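Local atomic coordinates of NADH:ubiquinone oxidoreductase, Na translocating, F subunit (Porphyromonas gingivalis, PDB entry 2R6H), a protein that belongs to the ferredoxin-reductase-like flavoproteins, joining an FAD-binding beta-barrel domain to a domain of the NAD-binding type. Residues S90-P95 against G167-R172; N38-S43 against D149-D154; V28-E33 against G98-L103. All blocks are in the same frame, centred on the assembly; numbering follows the deposited sequence.

Contact 1 of 3, residues S90-P95 against G167-R172. With FAD (flavin-adenine dinucleotide), chain H.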
loop_
_atom_site.group_PDB
_atom_site.type_symbol
_atom_site.label_atom_id
_atom_site.label_comp_id
_atom_site.label_asym_id
_atom_site.label_seq_id
_atom_site.Cartn_x
_atom_site.Cartn_y
_atom_site.Cartn_z
ATOM N N SER A 90 -6.015 5.118 -0.096
ATOM C CA SER A 90 -4.986 6.146 0.025
ATOM C C SER A 90 -4.411 6.516 -1.333
ATOM O O SER A 90 -4.201 5.634 -2.155
ATOM C CB SER A 90 -3.849 5.633 0.909
ATOM O OG SER A 90 -4.220 5.613 2.272
HETATM N N MSE A 91 -4.145 7.803 -1.572
HETATM C CA MSE A 91 -3.459 8.232 -2.803
HETATM C C MSE A 91 -2.001 7.830 -2.799
HETATM O O MSE A 91 -1.287 8.049 -1.825
HETATM C CB MSE A 91 -3.515 9.742 -3.003
HETATM C CG MSE A 91 -4.687 10.237 -3.810
HETATM SE SE MSE A 91 -6.288 10.402 -2.721
HETATM C CE MSE A 91 -5.711 11.840 -1.538
ATOM N N ALA A 92 -1.555 7.292 -3.919
ATOM C CA ALA A 92 -0.237 6.702 -4.013
ATOM C C ALA A 92 0.694 7.511 -4.917
ATOM O O ALA A 92 1.899 7.235 -4.999
ATOM C CB ALA A 92 -0.353 5.276 -4.507
ATOM N N ASN A 93 0.133 8.504 -5.594
ATOM C CA ASN A 93 0.963 9.433 -6.330
ATOM C C ASN A 93 1.055 10.714 -5.536
ATOM O O ASN A 93 0.258 10.954 -4.636
ATOM C CB ASN A 93 0.416 9.692 -7.737
ATOM C CG ASN A 93 1.521 10.014 -8.756
ATOM O OD1 ASN A 93 2.715 10.022 -8.431
ATOM N ND2 ASN A 93 1.115 10.277 -10.002
ATOM N N TYR A 94 2.050 11.526 -5.858
ATOM C CA TYR A 94 2.262 12.772 -5.151
ATOM C C TYR A 94 1.320 13.850 -5.656
ATOM O O TYR A 94 0.790 13.760 -6.766
ATOM C CB TYR A 94 3.735 13.192 -5.217
ATOM C CG TYR A 94 4.243 13.653 -6.561
ATOM C CD1 TYR A 94 5.379 14.452 -6.648
ATOM C CD2 TYR A 94 3.597 13.308 -7.740
ATOM C CE1 TYR A 94 5.865 14.887 -7.862
ATOM C CE2 TYR A 94 4.074 13.750 -8.969
ATOM C CZ TYR A 94 5.211 14.542 -9.024
ATOM O OH TYR A 94 5.703 14.999 -10.238
ATOM N N PRO A 95 1.084 14.860 -4.820
ATOM C CA PRO A 95 0.044 15.867 -5.048
ATOM C C PRO A 95 0.275 16.692 -6.299
ATOM O O PRO A 95 -0.629 17.416 -6.722
ATOM C CB PRO A 95 0.142 16.749 -3.808
ATOM C CG PRO A 95 0.739 15.872 -2.787
ATOM C CD PRO A 95 1.730 15.036 -3.513
ATOM N N GLY A 167 0.082 -0.939 1.990
ATOM C CA GLY A 167 0.527 0.237 2.714
ATOM C C GLY A 167 1.615 0.995 1.978
ATOM O O GLY A 167 2.143 1.986 2.480
HETATM N N MSE A 168 1.951 0.523 0.781
HETATM C CA MSE A 168 2.861 1.247 -0.099
HETATM C C MSE A 168 2.306 2.623 -0.455
HETATM O O MSE A 168 3.061 3.554 -0.732
HETATM C CB MSE A 168 3.126 0.441 -1.373
HETATM C CG MSE A 168 4.572 0.005 -1.540
HETATM SE SE MSE A 168 5.728 1.449 -2.157
HETATM C CE MSE A 168 7.404 0.460 -2.288
ATOM N N ALA A 169 0.983 2.742 -0.444
ATOM C CA ALA A 169 0.307 3.834 -1.134
ATOM C C ALA A 169 0.638 5.179 -0.495
ATOM O O ALA A 169 1.112 6.096 -1.166
ATOM C CB ALA A 169 -1.197 3.606 -1.144
ATOM N N PRO A 170 0.387 5.288 0.805
ATOM C CA PRO A 170 0.576 6.554 1.522
ATOM C C PRO A 170 2.047 6.947 1.600
ATOM O O PRO A 170 2.390 8.104 1.356
ATOM C CB PRO A 170 0.040 6.242 2.921
ATOM C CG PRO A 170 -0.968 5.171 2.700
ATOM C CD PRO A 170 -0.442 4.339 1.566
ATOM N N LEU A 171 2.903 5.988 1.939
ATOM C CA LEU A 171 4.337 6.238 2.028
ATOM C C LEU A 171 4.888 6.769 0.708
ATOM O O LEU A 171 5.573 7.790 0.676
ATOM C CB LEU A 171 5.078 4.963 2.432
ATOM C CG LEU A 171 4.902 4.507 3.882
ATOM C CD1 LEU A 171 3.637 5.101 4.482
ATOM C CD2 LEU A 171 4.879 2.988 3.969
ATOM N N ARG A 172 4.583 6.067 -0.378
ATOM C CA ARG A 172 5.099 6.429 -1.693
ATOM C C ARG A 172 4.676 7.842 -2.082
ATOM O O ARG A 172 5.452 8.590 -2.677
ATOM C CB ARG A 172 4.625 5.428 -2.750
ATOM C CG ARG A 172 4.835 5.891 -4.182
ATOM C CD ARG A 172 4.503 4.788 -5.173
ATOM N NE ARG A 172 4.946 5.116 -6.525
ATOM C CZ ARG A 172 4.172 5.676 -7.449
ATOM N NH1 ARG A 172 2.910 5.973 -7.170
ATOM N NH2 ARG A 172 4.659 5.938 -8.654
HETATM P PA FAD H . -14.849 -5.939 3.415
HETATM O O1A FAD H . -14.813 -4.677 4.270
HETATM O O2A FAD H . -16.246 -6.324 2.918
HETATM O O5B FAD H . -14.194 -7.192 4.217
HETATM C C5B FAD H . -12.820 -7.180 4.574
HETATM C C4B FAD H . -12.339 -8.594 4.878
HETATM O O4B FAD H . -13.088 -9.136 5.949
HETATM C C3B FAD H . -12.514 -9.526 3.689
HETATM O O3B FAD H . -11.307 -10.217 3.482
HETATM C C2B FAD H . -13.592 -10.508 4.096
HETATM O O2B FAD H . -13.281 -11.799 3.623
HETATM C C1B FAD H . -13.534 -10.444 5.619
HETATM N N9A FAD H . -14.815 -10.790 6.299
HETATM C C8A FAD H . -16.080 -10.306 6.041
HETATM N N7A FAD H . -16.953 -10.887 6.906
HETATM C C5A FAD H . -16.265 -11.736 7.718
HETATM C C6A FAD H . -16.649 -12.581 8.771
HETATM N N6A FAD H . -17.934 -12.724 9.094
HETATM N N1A FAD H . -15.692 -13.345 9.427
HETATM C C2A FAD H . -14.360 -13.276 9.046
HETATM N N3A FAD H . -13.983 -12.441 8.005
HETATM C C4A FAD H . -14.918 -11.684 7.349
HETATM N N1 FAD H . -6.855 -0.568 1.468
HETATM C C2 FAD H . -6.079 -0.670 0.343
HETATM O O2 FAD H . -6.038 -1.749 -0.233
HETATM N N3 FAD H . -5.367 0.429 -0.114
HETATM C C4 FAD H . -5.428 1.652 0.549
HETATM O O4 FAD H . -4.814 2.669 0.183
HETATM C C4X FAD H . -6.217 1.740 1.683
HETATM N N5 FAD H . -6.284 2.946 2.346
HETATM C C5X FAD H . -7.062 3.031 3.484
HETATM C C6 FAD H . -7.114 4.248 4.156
HETATM C C7 FAD H . -7.890 4.385 5.300
HETATM C C7M FAD H . -7.923 5.721 5.993
HETATM C C8 FAD H . -8.612 3.285 5.769
HETATM C C8M FAD H . -9.449 3.402 7.001
HETATM C C9 FAD H . -8.551 2.071 5.094
HETATM C C9A FAD H . -7.781 1.932 3.949
HETATM N N10 FAD H . -7.711 0.723 3.273
HETATM C C10 FAD H . -6.928 0.630 2.145
HETATM C "C1'" FAD H . -8.606 -0.436 3.593
HETATM C "C2'" FAD H . -9.823 -0.361 2.686
HETATM O "O2'" FAD H . -10.519 0.832 2.956
HETATM C "C3'" FAD H . -10.771 -1.538 2.884
HETATM O "O3'" FAD H . -10.943 -1.832 4.251
HETATM C "C4'" FAD H . -10.251 -2.743 2.123
HETATM O "O4'" FAD H . -10.383 -2.440 0.760
HETATM C "C5'" FAD H . -11.077 -3.983 2.416
HETATM O "O5'" FAD H . -12.438 -3.623 2.383
HETATM P P FAD H . -13.462 -4.448 1.457
HETATM O O1P FAD H . -14.752 -3.680 1.289
HETATM O O2P FAD H . -12.811 -4.782 0.140
HETATM O O3P FAD H . -13.724 -5.797 2.263
#
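S90 meets the flavin and a helix at once: its CB and OG lie against the ring of P170, with OG 3.3 Å from P170 CG, while its N and OG are also within bonding distance of FAD. S90 N donates to FAD O4 at 2.7 Å with an N-H...O angle of 158°. OG stands beside the backbone N (chi1 -74°), which brings it to FAD N5 for a weak hydrogen bond of 3.4 Å. A small polar residue suits this slot between cofactor and proline.

A92 and A169 pack methyl to methyl, CB to CB 3.8 Å, and such short side chains let the loop lie close to the helix backbone. There A92 CA makes a CA-H...O contact with A169 O. One turn on, R172 reaches back as an extended chain, and its NH1 makes a weak, bent bond to A92 O (2.7 Å). Its stronger partner is D205, which forms a salt bridge with NH2, and Y202 adds a cation-pi contact.

The loop leaves strand 85-90 and pairs A92 with T102 of strand 100-106, whereas helix 168-181 sends M168 and L171 toward strand 188-194; the contact thus joins barrel to NAD-type domain beside the flavin.

Contact 2 of 3, residues N38-S43 against D149-D154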
loop_
_atom_site.group_PDB
_atom_site.type_symbol
_atom_site.label_atom_id
_atom_site.label_comp_id
_atom_site.label_asym_id
_atom_site.label_seq_id
_atom_site.Cartn_x
_atom_site.Cartn_y
_atom_site.Cartn_z
ATOM N N ASN A 38 -6.878 18.663 -4.976
ATOM C CA ASN A 38 -5.849 19.188 -4.101
ATOM C C ASN A 38 -5.789 18.310 -2.879
ATOM O O ASN A 38 -6.776 18.202 -2.163
ATOM C CB ASN A 38 -6.218 20.598 -3.642
ATOM C CG ASN A 38 -6.667 21.485 -4.782
ATOM O OD1 ASN A 38 -6.226 21.315 -5.918
ATOM N ND2 ASN A 38 -7.548 22.447 -4.485
ATOM N N PHE A 39 -4.649 17.680 -2.624
ATOM C CA PHE A 39 -4.534 16.881 -1.413
ATOM C C PHE A 39 -3.148 16.942 -0.815
ATOM O O PHE A 39 -2.198 17.257 -1.509
ATOM C CB PHE A 39 -4.951 15.427 -1.675
ATOM C CG PHE A 39 -4.034 14.679 -2.604
ATOM C CD1 PHE A 39 -3.106 13.780 -2.109
ATOM C CD2 PHE A 39 -4.110 14.858 -3.973
ATOM C CE1 PHE A 39 -2.270 13.082 -2.965
ATOM C CE2 PHE A 39 -3.270 14.156 -4.832
ATOM C CZ PHE A 39 -2.353 13.271 -4.328
ATOM N N LYS A 40 -3.037 16.660 0.477
ATOM C CA LYS A 40 -1.724 16.527 1.099
ATOM C C LYS A 40 -1.318 15.042 1.099
ATOM O O LYS A 40 -2.179 14.169 1.215
ATOM C CB LYS A 40 -1.726 17.134 2.510
ATOM C CG LYS A 40 -1.955 18.652 2.531
ATOM C CD LYS A 40 -1.828 19.268 3.932
ATOM C CE LYS A 40 -0.362 19.581 4.339
ATOM N NZ LYS A 40 0.113 20.978 3.994
ATOM N N SER A 41 -0.024 14.752 0.950
ATOM C CA SER A 41 0.433 13.371 0.728
ATOM C C SER A 41 0.154 12.457 1.896
ATOM O O SER A 41 0.595 12.714 3.015
ATOM C CB SER A 41 1.919 13.335 0.438
ATOM O OG SER A 41 2.260 14.434 -0.369
ATOM N N GLY A 42 -0.563 11.373 1.638
ATOM C CA GLY A 42 -0.941 10.488 2.713
ATOM C C GLY A 42 -2.412 10.591 3.030
ATOM O O GLY A 42 -2.913 9.840 3.866
ATOM N N SER A 43 -3.110 11.514 2.372
ATOM C CA SER A 43 -4.566 11.592 2.494
ATOM C C SER A 43 -5.201 10.491 1.662
ATOM O O SER A 43 -4.542 9.886 0.806
ATOM C CB SER A 43 -5.098 12.953 2.043
ATOM O OG SER A 43 -5.198 13.871 3.124
ATOM N N ASP A 149 -5.683 12.654 8.013
ATOM C CA ASP A 149 -4.813 13.538 8.781
ATOM C C ASP A 149 -3.356 13.099 8.684
ATOM O O ASP A 149 -2.462 13.761 9.210
ATOM C CB ASP A 149 -5.253 13.579 10.246
ATOM C CG ASP A 149 -4.929 14.902 10.914
ATOM O OD1 ASP A 149 -3.784 15.378 10.768
ATOM O OD2 ASP A 149 -5.820 15.465 11.585
ATOM N N PHE A 150 -3.125 11.979 8.006
ATOM C CA PHE A 150 -1.822 11.325 8.030
ATOM C C PHE A 150 -0.810 12.079 7.175
ATOM O O PHE A 150 -0.727 11.870 5.964
ATOM C CB PHE A 150 -1.941 9.877 7.550
ATOM C CG PHE A 150 -0.636 9.134 7.534
ATOM C CD1 PHE A 150 -0.143 8.595 6.357
ATOM C CD2 PHE A 150 0.101 8.975 8.697
ATOM C CE1 PHE A 150 1.057 7.911 6.340
ATOM C CE2 PHE A 150 1.302 8.294 8.686
ATOM C CZ PHE A 150 1.781 7.761 7.506
ATOM N N HIS A 151 0.024 12.996 7.746
ATOM C CA HIS A 151 0.866 13.885 6.946
ATOM C C HIS A 151 2.277 14.056 7.518
ATOM O O HIS A 151 2.491 13.925 8.725
ATOM C CB HIS A 151 0.210 15.270 6.801
ATOM C CG HIS A 151 -1.180 15.242 6.227
ATOM N ND1 HIS A 151 -2.229 15.929 6.793
ATOM C CD2 HIS A 151 -1.680 14.613 5.136
ATOM C CE1 HIS A 151 -3.325 15.718 6.078
ATOM N NE2 HIS A 151 -3.018 14.925 5.071
ATOM N N ILE A 152 3.219 14.397 6.637
ATOM C CA ILE A 152 4.593 14.675 7.035
ATOM C C ILE A 152 4.652 15.792 8.071
ATOM O O ILE A 152 3.919 16.777 7.979
ATOM C CB ILE A 152 5.464 15.063 5.825
ATOM C CG1 ILE A 152 5.244 14.081 4.673
ATOM C CG2 ILE A 152 6.933 15.109 6.220
ATOM C CD1 ILE A 152 5.719 14.597 3.332
ATOM N N GLN A 153 5.530 15.633 9.057
ATOM C CA GLN A 153 5.756 16.669 10.054
ATOM C C GLN A 153 6.767 17.695 9.558
ATOM O O GLN A 153 7.761 17.344 8.922
ATOM C CB GLN A 153 6.232 16.052 11.371
ATOM C CG GLN A 153 5.345 14.932 11.881
ATOM C CD GLN A 153 3.942 15.402 12.208
ATOM O OE1 GLN A 153 3.736 16.174 13.146
ATOM N NE2 GLN A 153 2.966 14.940 11.434
ATOM N N ASP A 154 6.508 18.963 9.852
ATOM C CA ASP A 154 7.490 20.014 9.625
ATOM C C ASP A 154 8.621 19.938 10.643
ATOM O O ASP A 154 8.609 20.638 11.655
ATOM C CB ASP A 154 6.823 21.390 9.666
ATOM C CG ASP A 154 5.754 21.552 8.603
ATOM O OD1 ASP A 154 5.693 20.706 7.686
ATOM O OD2 ASP A 154 4.974 22.524 8.686
HETATM O O HOH W 1 -4.482 10.324 5.892
#
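K40, S41, G42 and S43 form a type II beta turn that meets F150 and H151, in the loop following strand 140-147 of the flavin domain's antiparallel barrel. The turn is closed by S43 N bonding to K40 O. G42 takes its third position with a positive phi (108°), where glycine is at ease, and its CA lies close to F150 O.

The apolar part of the contact is carried by the lysine's first methylene. In the conformer of H151 described, one of two, K40 CB sits over one face of the imidazole, 3.9 Å from the ring centroid and offset toward the rim, a CH-pi contact; D149 C lies over the opposite face.

Polar contacts of the same conformer come at the edge of that ring. S43 OG and H151 NE2 share a hydrogen bond of 3.1 Å in which either may donate, and S43 OG also has a weak bond to Y147 O. S41 O lies near the same plane, 3.6 Å from H151 CD2. The carbonyls S41 O and F150 O come near each other without bonding; Q174 NE2, from helix 168-181, bonds to S41 O and weakly to F150 O, which probably offsets the repulsion between the two oxygens.

F150 turns its ring edge to G42 O, and its side chain continues to P170 and F285. A water links the two backbones, donating to G42 O at 2.6 Å and accepting from F150 N at 3.0 Å.

Contact 3 of 3, residues V28-E33 against G98-L103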
loop_
_atom_site.group_PDB
_atom_site.type_symbol
_atom_site.label_atom_id
_atom_site.label_comp_id
_atom_site.label_asym_id
_atom_site.label_seq_id
_atom_site.Cartn_x
_atom_site.Cartn_y
_atom_site.Cartn_z
ATOM N N VAL A 28 -5.777 2.980 -11.412
ATOM C CA VAL A 28 -5.466 4.336 -11.838
ATOM C C VAL A 28 -6.668 5.012 -12.517
ATOM O O VAL A 28 -7.128 4.576 -13.582
ATOM C CB VAL A 28 -4.261 4.327 -12.805
ATOM C CG1 VAL A 28 -3.933 5.728 -13.270
ATOM C CG2 VAL A 28 -3.049 3.675 -12.142
ATOM N N VAL A 29 -7.173 6.078 -11.905
ATOM C CA VAL A 29 -8.366 6.752 -12.413
ATOM C C VAL A 29 -8.073 8.201 -12.803
ATOM O O VAL A 29 -7.162 8.819 -12.249
ATOM C CB VAL A 29 -9.526 6.704 -11.379
ATOM C CG1 VAL A 29 -9.975 5.252 -11.130
ATOM C CG2 VAL A 29 -9.110 7.386 -10.076
ATOM N N LYS A 30 -8.840 8.738 -13.752
ATOM C CA LYS A 30 -8.632 10.114 -14.211
ATOM C C LYS A 30 -9.853 10.995 -13.952
ATOM O O LYS A 30 -10.989 10.573 -14.178
ATOM C CB LYS A 30 -8.278 10.134 -15.708
ATOM C CG LYS A 30 -7.876 11.501 -16.257
ATOM C CD LYS A 30 -7.783 11.490 -17.786
ATOM C CE LYS A 30 -9.154 11.218 -18.410
ATOM N NZ LYS A 30 -9.217 11.500 -19.878
ATOM N N LEU A 31 -9.626 12.221 -13.484
ATOM C CA LEU A 31 -10.737 13.142 -13.235
ATOM C C LEU A 31 -11.202 13.769 -14.534
ATOM O O LEU A 31 -10.469 13.734 -15.526
ATOM C CB LEU A 31 -10.367 14.203 -12.192
ATOM C CG LEU A 31 -10.644 13.769 -10.743
ATOM C CD1 LEU A 31 -9.865 12.516 -10.404
ATOM C CD2 LEU A 31 -10.334 14.859 -9.741
ATOM N N PRO A 32 -12.437 14.310 -14.550
ATOM C CA PRO A 32 -12.969 15.006 -15.734
ATOM C C PRO A 32 -11.978 16.068 -16.201
ATOM O O PRO A 32 -11.253 16.593 -15.353
ATOM C CB PRO A 32 -14.232 15.689 -15.200
ATOM C CG PRO A 32 -14.670 14.842 -14.059
ATOM C CD PRO A 32 -13.410 14.268 -13.442
ATOM N N GLU A 33 -11.931 16.386 -17.494
ATOM C CA GLU A 33 -10.961 17.378 -17.978
ATOM C C GLU A 33 -10.949 18.664 -17.160
ATOM O O GLU A 33 -11.993 19.155 -16.728
ATOM C CB GLU A 33 -11.149 17.695 -19.465
ATOM C CG GLU A 33 -10.011 17.164 -20.345
ATOM C CD GLU A 33 -10.134 17.586 -21.803
ATOM O OE1 GLU A 33 -9.372 18.481 -22.234
ATOM O OE2 GLU A 33 -10.995 17.022 -22.515
ATOM N N GLY A 98 -2.665 16.134 -10.340
ATOM C CA GLY A 98 -3.979 16.455 -9.831
ATOM C C GLY A 98 -5.133 15.601 -10.311
ATOM O O GLY A 98 -6.023 15.302 -9.523
ATOM N N ASN A 99 -5.160 15.215 -11.583
ATOM C CA ASN A 99 -6.336 14.475 -12.044
ATOM C C ASN A 99 -6.115 13.060 -12.562
ATOM O O ASN A 99 -7.035 12.430 -13.077
ATOM C CB ASN A 99 -7.277 15.322 -12.940
ATOM C CG ASN A 99 -6.792 15.477 -14.376
ATOM O OD1 ASN A 99 -6.494 14.501 -15.067
ATOM N ND2 ASN A 99 -6.769 16.721 -14.848
ATOM N N ILE A 100 -4.899 12.560 -12.404
ATOM C CA ILE A 100 -4.653 11.128 -12.529
ATOM C C ILE A 100 -4.332 10.613 -11.140
ATOM O O ILE A 100 -3.214 10.762 -10.657
ATOM C CB ILE A 100 -3.467 10.786 -13.467
ATOM C CG1 ILE A 100 -3.527 11.587 -14.777
ATOM C CG2 ILE A 100 -3.436 9.285 -13.750
ATOM C CD1 ILE A 100 -3.973 10.782 -15.964
ATOM N N ILE A 101 -5.328 10.031 -10.492
ATOM C CA ILE A 101 -5.154 9.505 -9.145
ATOM C C ILE A 101 -4.770 8.038 -9.200
ATOM O O ILE A 101 -5.440 7.244 -9.845
ATOM C CB ILE A 101 -6.431 9.665 -8.303
ATOM C CG1 ILE A 101 -6.805 11.141 -8.208
ATOM C CG2 ILE A 101 -6.236 9.073 -6.925
ATOM C CD1 ILE A 101 -5.601 12.039 -8.034
ATOM N N THR A 102 -3.686 7.679 -8.528
ATOM C CA THR A 102 -3.260 6.286 -8.491
ATOM C C THR A 102 -3.616 5.642 -7.149
ATOM O O THR A 102 -3.380 6.226 -6.102
ATOM C CB THR A 102 -1.749 6.172 -8.744
ATOM O OG1 THR A 102 -1.438 6.713 -10.031
ATOM C CG2 THR A 102 -1.329 4.742 -8.723
ATOM N N LEU A 103 -4.187 4.445 -7.173
ATOM C CA LEU A 103 -4.413 3.718 -5.928
ATOM C C LEU A 103 -3.753 2.318 -5.906
ATOM O O LEU A 103 -3.386 1.770 -6.951
ATOM C CB LEU A 103 -5.915 3.639 -5.618
ATOM C CG LEU A 103 -6.679 4.972 -5.636
ATOM C CD1 LEU A 103 -8.143 4.762 -5.327
ATOM C CD2 LEU A 103 -6.102 5.946 -4.653
HETATM O O HOH W 2 -8.494 14.585 -17.649
#
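N99 supplies the flat side-chain group of this contact, a carboxamide that lies alongside the K30 chain, the two pointing the same way. Its OD1 meets K30 CG at 3.5 Å and receives a hydrogen bond from a water that also donates to L31 O, while ND2 is held by E35 O. With N99 CG lying between backbone N and carbonyl carbon, chi1 of 78° turns the amide to the side of the sheet that carries the K30 chain; asparagine suits a place where both ends of a short amide find partners. N99 CB packs against L31 CB.

Beyond this end the backbones run antiparallel, the strand axes 4.7 Å apart. V29 and I101 form a hydrogen-bonded pair, V29 N to I101 O at 2.9 Å and I101 N to V29 O at 2.8 Å. They are flanked by the non-hydrogen-bonded pairs V28 with T102 and K30 with I100. L31 N continues the pattern with a bond to N99 O.

Side chains alternate between the two faces. On one, V28 CG1 touches I100 CG2 at 3.6 Å, and V28 CG2 lies beside the T102 methyl; beta-branched residues suit the extended backbone here. On the other, V29 CG2 packs against I101 CB, the two side chains crossing at a slant, and L31 CD1 reaches I101 CG1 at 4.0 Å, a wholly aliphatic cluster as befits a buried face.

V29, L31 and I101 all touch M143 of strand 140-147, and V29 and L31 also touch C12 of strand 9-19. Strand 24-30 lies between 9-19 and 100-106, and strand 100-106 in turn meets the loop after strand 85-90 through the backbone bond of T102 with A92 and through M91 packed on I101.

How the contacts relate
From the N terminus the chain passes 28-33, 38-43, 90-95, 98-103, 149-154 and 167-172 in turn. Contact 3 closes a loop of 64 residues by pairing two barrel strands. Contact 2 closes the longest, 105 residues, bringing the turn before strand 44-49 to the exit from strand 140-147. Contact 1 spans 71 residues and ties the loop after strand 85-90 to helix 168-181 of the other domain. Every pair of loops crosses and none nests. Contact 1 is the hub: M91 N probably bonds to S43 O of contact 2, and A92 N to T102 O of contact 3, whereas contacts 2 and 3 do not touch.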